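Local atomic coordinates of uncharacterized protein (Helicobacter pylori, PDB entry 4O5J), a protein that probably binds sialylated sugars through its extracellular adhesion domain, as the outer-membrane adhesin SabA of this bacterium. Residues L41-V44 / A45-Q49; N335-R338 / Q339-N342; V341-N344 / Q345-Q348; K375-Q378 / A379-V382. All blocks are in the same frame, centred on the assembly; numbering follows the deposited sequence.

In the fold
All four contacts are local, between residues close in sequence. Contacts 1 and 4 belong to different helices, 29-54 and 343-396, whose antiparallel pairing brings their centres within 11 Å: V44, L47 and K48 of contact 1 touch N377 and I381 of contact 4. Contact 3 begins the same helix 343-396 some 48 Å, centre to centre, from contact 4, and contact 2 is the loop leading into it, sharing V341 and N342. Contact 2 lies near the surface and rests on an aromatic ring; contact 3, closest to the middle of the chain, buries L343 and V347 among several helices. Contact 1 is partly buried through aliphatic V44 and L47, whereas contact 4 is a surface contact whose one buried residue, N377, carries an amide.

Contact 1. Residues L41-V44 / A45-Q49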
loop_
_atom_site.group_PDB
_atom_site.type_symbol
_atom_site.label_atom_id
_atom_site.label_comp_id
_atom_site.label_asym_id
_atom_site.label_seq_id
_atom_site.Cartn_x
_atom_site.Cartn_y
_atom_site.Cartn_z
ATOM N N LEU A 41 -14.233 -38.473 -3.977
ATOM C CA LEU A 41 -14.610 -38.532 -2.576
ATOM C C LEU A 41 -14.087 -37.304 -1.822
ATOM O O LEU A 41 -14.740 -36.855 -0.868
ATOM C CB LEU A 41 -14.090 -39.834 -1.910
ATOM C CG LEU A 41 -14.949 -40.998 -2.404
ATOM C CD1 LEU A 41 -14.565 -42.271 -1.784
ATOM C CD2 LEU A 41 -16.442 -40.775 -2.105
ATOM N N ASN A 42 -12.915 -36.805 -2.206
ATOM C CA ASN A 42 -12.409 -35.547 -1.625
ATOM C C ASN A 42 -13.280 -34.381 -2.040
ATOM O O ASN A 42 -13.515 -33.434 -1.261
ATOM C CB ASN A 42 -10.970 -35.299 -1.994
ATOM C CG ASN A 42 -10.042 -36.022 -1.070
ATOM O OD1 ASN A 42 -10.335 -36.253 0.113
ATOM N ND2 ASN A 42 -8.904 -36.354 -1.582
ATOM N N GLN A 43 -13.769 -34.466 -3.263
ATOM C CA GLN A 43 -14.698 -33.448 -3.763
ATOM C C GLN A 43 -15.996 -33.479 -2.931
ATOM O O GLN A 43 -16.481 -32.449 -2.483
ATOM C CB GLN A 43 -14.938 -33.686 -5.235
ATOM C CG GLN A 43 -15.841 -32.685 -5.883
ATOM C CD GLN A 43 -15.967 -32.973 -7.367
ATOM O OE1 GLN A 43 -15.046 -33.519 -7.999
ATOM N NE2 GLN A 43 -17.111 -32.616 -7.938
ATOM N N VAL A 44 -16.520 -34.678 -2.687
ATOM C CA VAL A 44 -17.691 -34.826 -1.843
ATOM C C VAL A 44 -17.444 -34.262 -0.438
ATOM O O VAL A 44 -18.280 -33.520 0.093
ATOM C CB VAL A 44 -18.140 -36.286 -1.728
ATOM C CG1 VAL A 44 -19.105 -36.494 -0.531
ATOM C CG2 VAL A 44 -18.748 -36.785 -3.042
ATOM N N ALA A 45 -16.312 -34.623 0.169
ATOM C CA ALA A 45 -15.981 -34.155 1.524
ATOM C C ALA A 45 -15.954 -32.615 1.575
ATOM O O ALA A 45 -16.428 -32.028 2.537
ATOM C CB ALA A 45 -14.636 -34.722 2.009
ATOM N N SER A 46 -15.370 -31.961 0.578
ATOM C CA SER A 46 -15.196 -30.498 0.692
ATOM C C SER A 46 -16.554 -29.801 0.387
ATOM O O SER A 46 -16.916 -28.853 1.067
ATOM C CB SER A 46 -14.040 -29.935 -0.129
ATOM O OG SER A 46 -14.438 -29.964 -1.435
ATOM N N LEU A 47 -17.285 -30.318 -0.599
ATOM C CA LEU A 47 -18.642 -29.892 -0.834
ATOM C C LEU A 47 -19.456 -30.048 0.465
ATOM O O LEU A 47 -20.136 -29.118 0.911
ATOM C CB LEU A 47 -19.271 -30.695 -1.961
ATOM C CG LEU A 47 -18.752 -30.239 -3.303
ATOM C CD1 LEU A 47 -19.256 -31.147 -4.389
ATOM C CD2 LEU A 47 -19.211 -28.828 -3.506
ATOM N N LYS A 48 -19.332 -31.186 1.115
ATOM C CA LYS A 48 -20.072 -31.432 2.352
ATOM C C LYS A 48 -19.709 -30.343 3.397
ATOM O O LYS A 48 -20.579 -29.757 4.050
ATOM C CB LYS A 48 -19.739 -32.867 2.885
ATOM C CG LYS A 48 -20.522 -33.297 4.088
ATOM C CD LYS A 48 -20.303 -34.759 4.512
ATOM C CE LYS A 48 -20.859 -35.844 3.571
ATOM N NZ LYS A 48 -21.003 -37.179 4.283
ATOM N N GLN A 49 -18.423 -30.113 3.585
ATOM C CA GLN A 49 -17.973 -29.116 4.539
ATOM C C GLN A 49 -18.538 -27.721 4.198
ATOM O O GLN A 49 -19.001 -26.985 5.090
ATOM C CB GLN A 49 -16.447 -29.069 4.599
ATOM C CG GLN A 49 -15.962 -28.177 5.731
ATOM C CD GLN A 49 -16.487 -28.645 7.094
ATOM O OE1 GLN A 49 -16.271 -29.765 7.492
ATOM N NE2 GLN A 49 -17.145 -27.789 7.812
#
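Q43 and L47, one helical turn apart, lie side by side and point the same way, with CG of Q43 4.0 Å from CD1 of L47. This is the packed flank of helix 29-54. The leucine's CG also lies 3.3 Å from the carbonyl O of Q43. That oxygen accepts the N-H of L47 in a nearly straight bond of 3.0 Å, with an angle of 168° at the hydrogen. V44 shares the buried side, and its carbonyl O takes the N-H of K48 at 2.8 Å. Beyond the segments, V44 and Q43 touch A384 of helix 343-396, while L47 reaches N377. Branched apolar residues suit these places because they fill the seam between two antiparallel helices, and the methylene part of Q43 can join them while its extended chain carries the amide on past L47.

The other flank is loose. A45 offers a single methyl, which demands little of its surroundings, and S46 is exposed. The serine hydroxyl turns back over its own helix (chi1 74°) and lies 3.4 Å from O of Q43, a weak hydrogen bond. K48 starts beside the carbonyl of V44, then bends at its third torsion, and its end stands off from the helix. Main-chain polarity is thus met by regular i to i+4 bonds on both flanks, while side-chain chemistry separates them: hydrocarbon holds the helix against its partner, and groups compatible with water occupy the exposed face.

Contact 2. Residues N335-R338 / Q339-N342; sequences NPYR and QVVN
The ring of Y337 lies beneath the start of Q339, with the backbone N of Q339 4.3 Å above the ring plane and over its centre. The glutamine side chain then crosses the tyrosine at a slant, its amide plane turned 67° from the ring. Methylene carbon rather than the amide does the touching: CB of Q339 is 3.3 Å from CZ of Y337. With CG opposite its backbone N (chi1 -177°), the tyrosine directs its ring forward along the chain, under the residues that follow. Further round the ring, CD2 comes 4.1 Å from CB of V340, an apolar contact made obliquely.

Y337 is also the centre of an inverse gamma turn, just ahead of the 3-10 segment 339-341 whose residues its ring meets. Its hydroxyl is hydrogen-bonded to Q163 of helix 146-163, and T92 and L95 of helix 82-101 touch the same side chain. Q339 suits its place by having two characters: aliphatic carbons for the ring, and an amide whose OE1 receives a weak bond of 3.4 Å from ND2 of N342. V340, buried, meets Y323 with its small branched side chain. An aromatic residue that is apolar on its faces and polar at its end can therefore join this loop to two helices, with dispersion contacts along the ring and a hydrogen bond at the hydroxyl.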
loop_
_atom_site.group_PDB
_atom_site.type_symbol
_atom_site.label_atom_id
_atom_site.label_comp_id
_atom_site.label_asym_id
_atom_site.label_seq_id
_atom_site.Cartn_x
_atom_site.Cartn_y
_atom_site.Cartn_z
ATOM N N ASN A 335 14.955 22.633 11.357
ATOM C CA ASN A 335 13.623 22.013 11.231
ATOM C C ASN A 335 13.596 20.993 10.086
ATOM O O ASN A 335 12.738 21.100 9.215
ATOM C CB ASN A 335 12.558 23.090 10.987
ATOM C CG ASN A 335 12.912 23.976 9.788
ATOM O OD1 ASN A 335 14.102 24.117 9.425
ATOM N ND2 ASN A 335 11.893 24.548 9.148
ATOM N N PRO A 336 14.536 20.012 10.067
ATOM C CA PRO A 336 14.554 19.044 8.948
ATOM C C PRO A 336 13.306 18.167 9.014
ATOM O O PRO A 336 12.602 18.213 10.040
ATOM C CB PRO A 336 15.807 18.193 9.223
ATOM C CG PRO A 336 15.990 18.283 10.731
ATOM C CD PRO A 336 15.553 19.692 11.090
ATOM N N TYR A 337 13.013 17.383 7.963
ATOM C CA TYR A 337 11.869 16.465 8.010
ATOM C C TYR A 337 12.102 15.206 8.902
ATOM O O TYR A 337 12.555 14.177 8.400
ATOM C CB TYR A 337 11.396 16.107 6.590
ATOM C CG TYR A 337 10.205 15.241 6.573
ATOM C CD1 TYR A 337 8.965 15.767 6.983
ATOM C CD2 TYR A 337 10.293 13.874 6.148
ATOM C CE1 TYR A 337 7.839 14.947 6.979
ATOM C CE2 TYR A 337 9.140 13.039 6.126
ATOM C CZ TYR A 337 7.914 13.597 6.554
ATOM O OH TYR A 337 6.695 12.864 6.565
ATOM N N ARG A 338 11.788 15.322 10.208
ATOM C CA ARG A 338 12.076 14.282 11.220
ATOM C C ARG A 338 11.102 13.103 11.205
ATOM O O ARG A 338 11.450 12.017 11.702
ATOM C CB ARG A 338 12.189 14.878 12.620
ATOM C CG ARG A 338 13.505 15.649 12.795
ATOM C CD ARG A 338 13.783 16.099 14.220
ATOM N NE ARG A 338 13.867 14.965 15.138
ATOM C CZ ARG A 338 14.974 14.266 15.410
ATOM N NH1 ARG A 338 16.138 14.559 14.815
ATOM N NH2 ARG A 338 14.907 13.261 16.290
ATOM N N GLN A 339 9.910 13.307 10.612
ATOM C CA GLN A 339 8.851 12.295 10.555
ATOM C C GLN A 339 9.407 10.970 10.001
ATOM O O GLN A 339 8.929 9.886 10.350
ATOM C CB GLN A 339 7.627 12.791 9.704
ATOM C CG GLN A 339 6.762 13.751 10.434
ATOM C CD GLN A 339 6.167 13.028 11.601
ATOM O OE1 GLN A 339 5.532 11.995 11.423
ATOM N NE2 GLN A 339 6.405 13.523 12.805
ATOM N N VAL A 340 10.427 11.075 9.151
ATOM C CA VAL A 340 11.025 9.944 8.477
ATOM C C VAL A 340 11.602 8.920 9.516
ATOM O O VAL A 340 11.956 7.787 9.167
ATOM C CB VAL A 340 12.057 10.450 7.408
ATOM C CG1 VAL A 340 13.484 10.391 7.929
ATOM C CG2 VAL A 340 11.913 9.672 6.116
ATOM N N VAL A 341 11.654 9.322 10.793
ATOM C CA VAL A 341 12.200 8.488 11.827
ATOM C C VAL A 341 11.124 7.454 12.223
ATOM O O VAL A 341 11.423 6.401 12.782
ATOM C CB VAL A 341 12.705 9.358 13.002
ATOM C CG1 VAL A 341 11.590 9.643 14.003
ATOM C CG2 VAL A 341 13.854 8.686 13.658
ATOM N N ASN A 342 9.870 7.754 11.918
ATOM C CA ASN A 342 8.782 6.817 12.151
ATOM C C ASN A 342 8.557 5.868 11.001
ATOM O O ASN A 342 7.723 4.980 11.111
ATOM C CB ASN A 342 7.482 7.574 12.409
ATOM C CG ASN A 342 7.618 8.520 13.594
ATOM O OD1 ASN A 342 8.217 8.172 14.601
ATOM N ND2 ASN A 342 7.100 9.721 13.467
#

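Contact 3. Residues V341-N344 / Q345-Q348; sequences VNLN and QEVQ
Near the start of helix 343-396, i to i+4 bonds run from E346 N to N342 O at 3.1 Å, from V347 N to L343 O at 2.9 Å and from Q348 N to N344 O at 2.9 Å. A water adds to this frame: it donates to O of V341 and accepts from N of Q345, at 2.8 Å, joining the two in place of a direct bond.

On the buried side L343 and V347 meet at a slant, CD1 of the leucine 3.9 Å from CG2 of the valine. CG of L343 stands opposite the backbone N (chi1 178°), and together with a chi2 of 55° this puts CD1 against V347. These apolar residues suit a position walled by Y316 and L319 of helix 313-320 and by F305 and F308 of helix 281-309.

E346 runs back along the preceding turn. Its CG, opposite the carbonyl carbon, lies 3.3 Å from O of N342, and the extended chain beyond carries OE2 toward CB of that asparagine; Q88, A89 and T92 of helix 82-101 touch it too. N344 and Q348 cross with their amide planes 27° apart, and OD1 of N344 is 3.8 Å from CG of Q348. The ND2 of N344 is hydrogen-bonded to the hydroxyl of Y316. Apolar burial therefore seats this helix start among its neighbours, whereas an asparagine amide and a water supply directional bonds at its polar margins.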
loop_
_atom_site.group_PDB
_atom_site.type_symbol
_atom_site.label_atom_id
_atom_site.label_comp_id
_atom_site.label_asym_id
_atom_site.label_seq_id
_atom_site.Cartn_x
_atom_site.Cartn_y
_atom_site.Cartn_z
ATOM N N VAL A 341 11.654 9.322 10.793
ATOM C CA VAL A 341 12.200 8.488 11.827
ATOM C C VAL A 341 11.124 7.454 12.223
ATOM O O VAL A 341 11.423 6.401 12.782
ATOM C CB VAL A 341 12.705 9.358 13.002
ATOM C CG1 VAL A 341 11.590 9.643 14.003
ATOM C CG2 VAL A 341 13.854 8.686 13.658
ATOM N N ASN A 342 9.870 7.754 11.918
ATOM C CA ASN A 342 8.782 6.817 12.151
ATOM C C ASN A 342 8.557 5.868 11.001
ATOM O O ASN A 342 7.723 4.980 11.111
ATOM C CB ASN A 342 7.482 7.574 12.409
ATOM C CG ASN A 342 7.618 8.520 13.594
ATOM O OD1 ASN A 342 8.217 8.172 14.601
ATOM N ND2 ASN A 342 7.100 9.721 13.467
ATOM N N LEU A 343 9.282 6.065 9.891
ATOM C CA LEU A 343 8.967 5.348 8.640
ATOM C C LEU A 343 9.021 3.830 8.798
ATOM O O LEU A 343 8.062 3.117 8.483
ATOM C CB LEU A 343 9.869 5.800 7.508
ATOM C CG LEU A 343 9.608 5.069 6.221
ATOM C CD1 LEU A 343 8.125 5.180 5.803
ATOM C CD2 LEU A 343 10.550 5.549 5.114
ATOM N N ASN A 344 10.128 3.337 9.306
ATOM C CA ASN A 344 10.308 1.938 9.362
ATOM C C ASN A 344 9.273 1.227 10.268
ATOM O O ASN A 344 8.811 0.123 9.961
ATOM C CB ASN A 344 11.733 1.578 9.726
ATOM C CG ASN A 344 11.973 0.097 9.504
ATOM O OD1 ASN A 344 11.942 -0.690 10.440
ATOM N ND2 ASN A 344 12.056 -0.308 8.238
ATOM N N GLN A 345 8.895 1.850 11.368
ATOM C CA GLN A 345 7.888 1.295 12.242
ATOM C C GLN A 345 6.542 1.218 11.477
ATOM O O GLN A 345 5.810 0.222 11.553
ATOM C CB GLN A 345 7.750 2.160 13.498
ATOM C CG GLN A 345 6.495 1.876 14.276
ATOM C CD GLN A 345 6.543 0.474 14.925
ATOM O OE1 GLN A 345 7.275 0.264 15.888
ATOM N NE2 GLN A 345 5.779 -0.491 14.386
ATOM N N GLU A 346 6.230 2.253 10.710
ATOM C CA GLU A 346 4.969 2.264 9.958
ATOM C C GLU A 346 4.954 1.173 8.883
ATOM O O GLU A 346 3.927 0.507 8.656
ATOM C CB GLU A 346 4.790 3.615 9.310
ATOM C CG GLU A 346 4.545 4.689 10.332
ATOM C CD GLU A 346 4.638 6.097 9.733
ATOM O OE1 GLU A 346 5.048 6.253 8.564
ATOM O OE2 GLU A 346 4.323 7.068 10.435
ATOM N N VAL A 347 6.082 0.992 8.207
ATOM C CA VAL A 347 6.214 -0.041 7.196
ATOM C C VAL A 347 6.046 -1.432 7.831
ATOM O O VAL A 347 5.324 -2.297 7.300
ATOM C CB VAL A 347 7.573 0.054 6.465
ATOM C CG1 VAL A 347 7.805 -1.185 5.581
ATOM C CG2 VAL A 347 7.617 1.346 5.663
ATOM N N GLN A 348 6.679 -1.639 8.984
ATOM C CA GLN A 348 6.571 -2.943 9.661
ATOM C C GLN A 348 5.131 -3.179 10.081
ATOM O O GLN A 348 4.628 -4.291 10.040
ATOM C CB GLN A 348 7.468 -3.002 10.871
ATOM C CG GLN A 348 8.963 -3.001 10.496
ATOM C CD GLN A 348 9.340 -4.063 9.446
ATOM O OE1 GLN A 348 9.076 -5.264 9.635
ATOM N NE2 GLN A 348 9.973 -3.623 8.345
HETATM O O HOH W 1 10.419 3.719 12.859
#

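Contact 4. Residues K375-Q378 / A379-V382; sequences KSNQ and AEIV
A379 and K375 are joined through the backbone, A379 N donating to K375 O at 3.2 Å, one turn earlier in the chain. The bond follows a kink, since the N atoms of K375 and S376 lack bonds to the turn before. A379 carries only a methyl, a fitting side chain for an exposed face of a helix, and its CB lies 3.7 Å from O of S376.

E380 comes next. Its N-H bonds to O of S376 at 3.0 Å, bent to 136° at the hydrogen. The side chain stretches outward with CG opposite the backbone N (chi1 -151°), and its carboxylate crosses the amide of N377 at a slant, the two planes 46° apart. OE2 stays 3.9 Å from OD1 of N377, a distance of mere proximity between two oxygens. A glutamate suits this place because its charge remains exposed.

Both residues belong to helix 343-396, which runs antiparallel to helix 29-54, and the seam between the two is where N377 is buried against L47, S50 and I51. I381 continues along that seam. It donates to O of N377 at 2.9 Å in a nearly straight bond. Beta-branching suits it here: CG2 sits between backbone N and carbonyl carbon, 3.2 Å from O of Q378 in its own helix, while the CG1 arm reaches helix 29-54, touching L47 and bringing CD1 of I381 3.5 Å from O of V44.

V382 closes the segment, exposed, with CG2 3.6 Å from the carbonyl O of Q378.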
loop_
_atom_site.group_PDB
_atom_site.type_symbol
_atom_site.label_atom_id
_atom_site.label_comp_id
_atom_site.label_asym_id
_atom_site.label_seq_id
_atom_site.Cartn_x
_atom_site.Cartn_y
_atom_site.Cartn_z
ATOM N N LYS A 375 -26.483 -23.203 -2.926
ATOM C CA LYS A 375 -27.304 -23.907 -3.965
ATOM C C LYS A 375 -26.516 -24.743 -4.960
ATOM O O LYS A 375 -26.867 -25.871 -5.258
ATOM C CB LYS A 375 -28.210 -22.957 -4.779
ATOM C CG LYS A 375 -29.543 -22.593 -4.156
ATOM C CD LYS A 375 -29.831 -23.439 -2.910
ATOM C CE LYS A 375 -30.600 -22.703 -1.797
ATOM N NZ LYS A 375 -30.850 -23.603 -0.622
ATOM N N SER A 376 -25.526 -24.135 -5.560
ATOM C CA SER A 376 -24.729 -24.756 -6.570
ATOM C C SER A 376 -24.020 -26.001 -6.011
ATOM O O SER A 376 -23.906 -27.035 -6.680
ATOM C CB SER A 376 -23.691 -23.749 -7.014
ATOM O OG SER A 376 -23.051 -24.285 -8.153
ATOM N N ASN A 377 -23.563 -25.883 -4.771
ATOM C CA ASN A 377 -22.877 -26.951 -4.093
ATOM C C ASN A 377 -23.830 -28.113 -3.832
ATOM O O ASN A 377 -23.477 -29.265 -4.066
ATOM C CB ASN A 377 -22.285 -26.439 -2.786
ATOM C CG ASN A 377 -21.036 -25.621 -2.999
ATOM O OD1 ASN A 377 -20.467 -25.609 -4.102
ATOM N ND2 ASN A 377 -20.581 -24.935 -1.944
ATOM N N GLN A 378 -25.045 -27.824 -3.378
ATOM C CA GLN A 378 -26.001 -28.877 -3.082
ATOM C C GLN A 378 -26.257 -29.718 -4.289
ATOM O O GLN A 378 -26.412 -30.961 -4.158
ATOM C CB GLN A 378 -27.308 -28.276 -2.597
ATOM C CG GLN A 378 -27.323 -28.046 -1.115
ATOM C CD GLN A 378 -28.416 -27.098 -0.737
ATOM O OE1 GLN A 378 -28.962 -26.388 -1.594
ATOM N NE2 GLN A 378 -28.755 -27.073 0.549
ATOM N N ALA A 379 -26.313 -29.063 -5.461
ATOM C CA ALA A 379 -26.500 -29.818 -6.729
ATOM C C ALA A 379 -25.223 -30.585 -7.101
ATOM O O ALA A 379 -25.262 -31.683 -7.614
ATOM C CB ALA A 379 -26.933 -28.902 -7.869
ATOM N N GLU A 380 -24.078 -30.010 -6.810
ATOM C CA GLU A 380 -22.838 -30.596 -7.279
ATOM C C GLU A 380 -22.474 -31.859 -6.454
ATOM O O GLU A 380 -22.009 -32.844 -7.007
ATOM C CB GLU A 380 -21.761 -29.567 -7.162
ATOM C CG GLU A 380 -20.663 -29.715 -8.161
ATOM C CD GLU A 380 -19.698 -28.549 -8.030
ATOM O OE1 GLU A 380 -18.544 -28.660 -8.475
ATOM O OE2 GLU A 380 -20.088 -27.503 -7.458
ATOM N N ILE A 381 -22.733 -31.824 -5.145
ATOM C CA ILE A 381 -22.440 -32.920 -4.279
ATOM C C ILE A 381 -23.243 -34.156 -4.685
ATOM O O ILE A 381 -22.724 -35.287 -4.582
ATOM C CB ILE A 381 -22.695 -32.580 -2.802
ATOM C CG1 ILE A 381 -21.967 -33.609 -1.903
ATOM C CG2 ILE A 381 -24.213 -32.561 -2.496
ATOM C CD1 ILE A 381 -21.721 -33.144 -0.482
ATOM N N VAL A 382 -24.482 -33.983 -5.146
ATOM C CA VAL A 382 -25.253 -35.148 -5.608
ATOM C C VAL A 382 -24.545 -35.811 -6.811
ATOM O O VAL A 382 -24.461 -37.051 -6.897
ATOM C CB VAL A 382 -26.693 -34.774 -5.984
ATOM C CG1 VAL A 382 -27.426 -35.921 -6.711
ATOM C CG2 VAL A 382 -27.452 -34.373 -4.729
#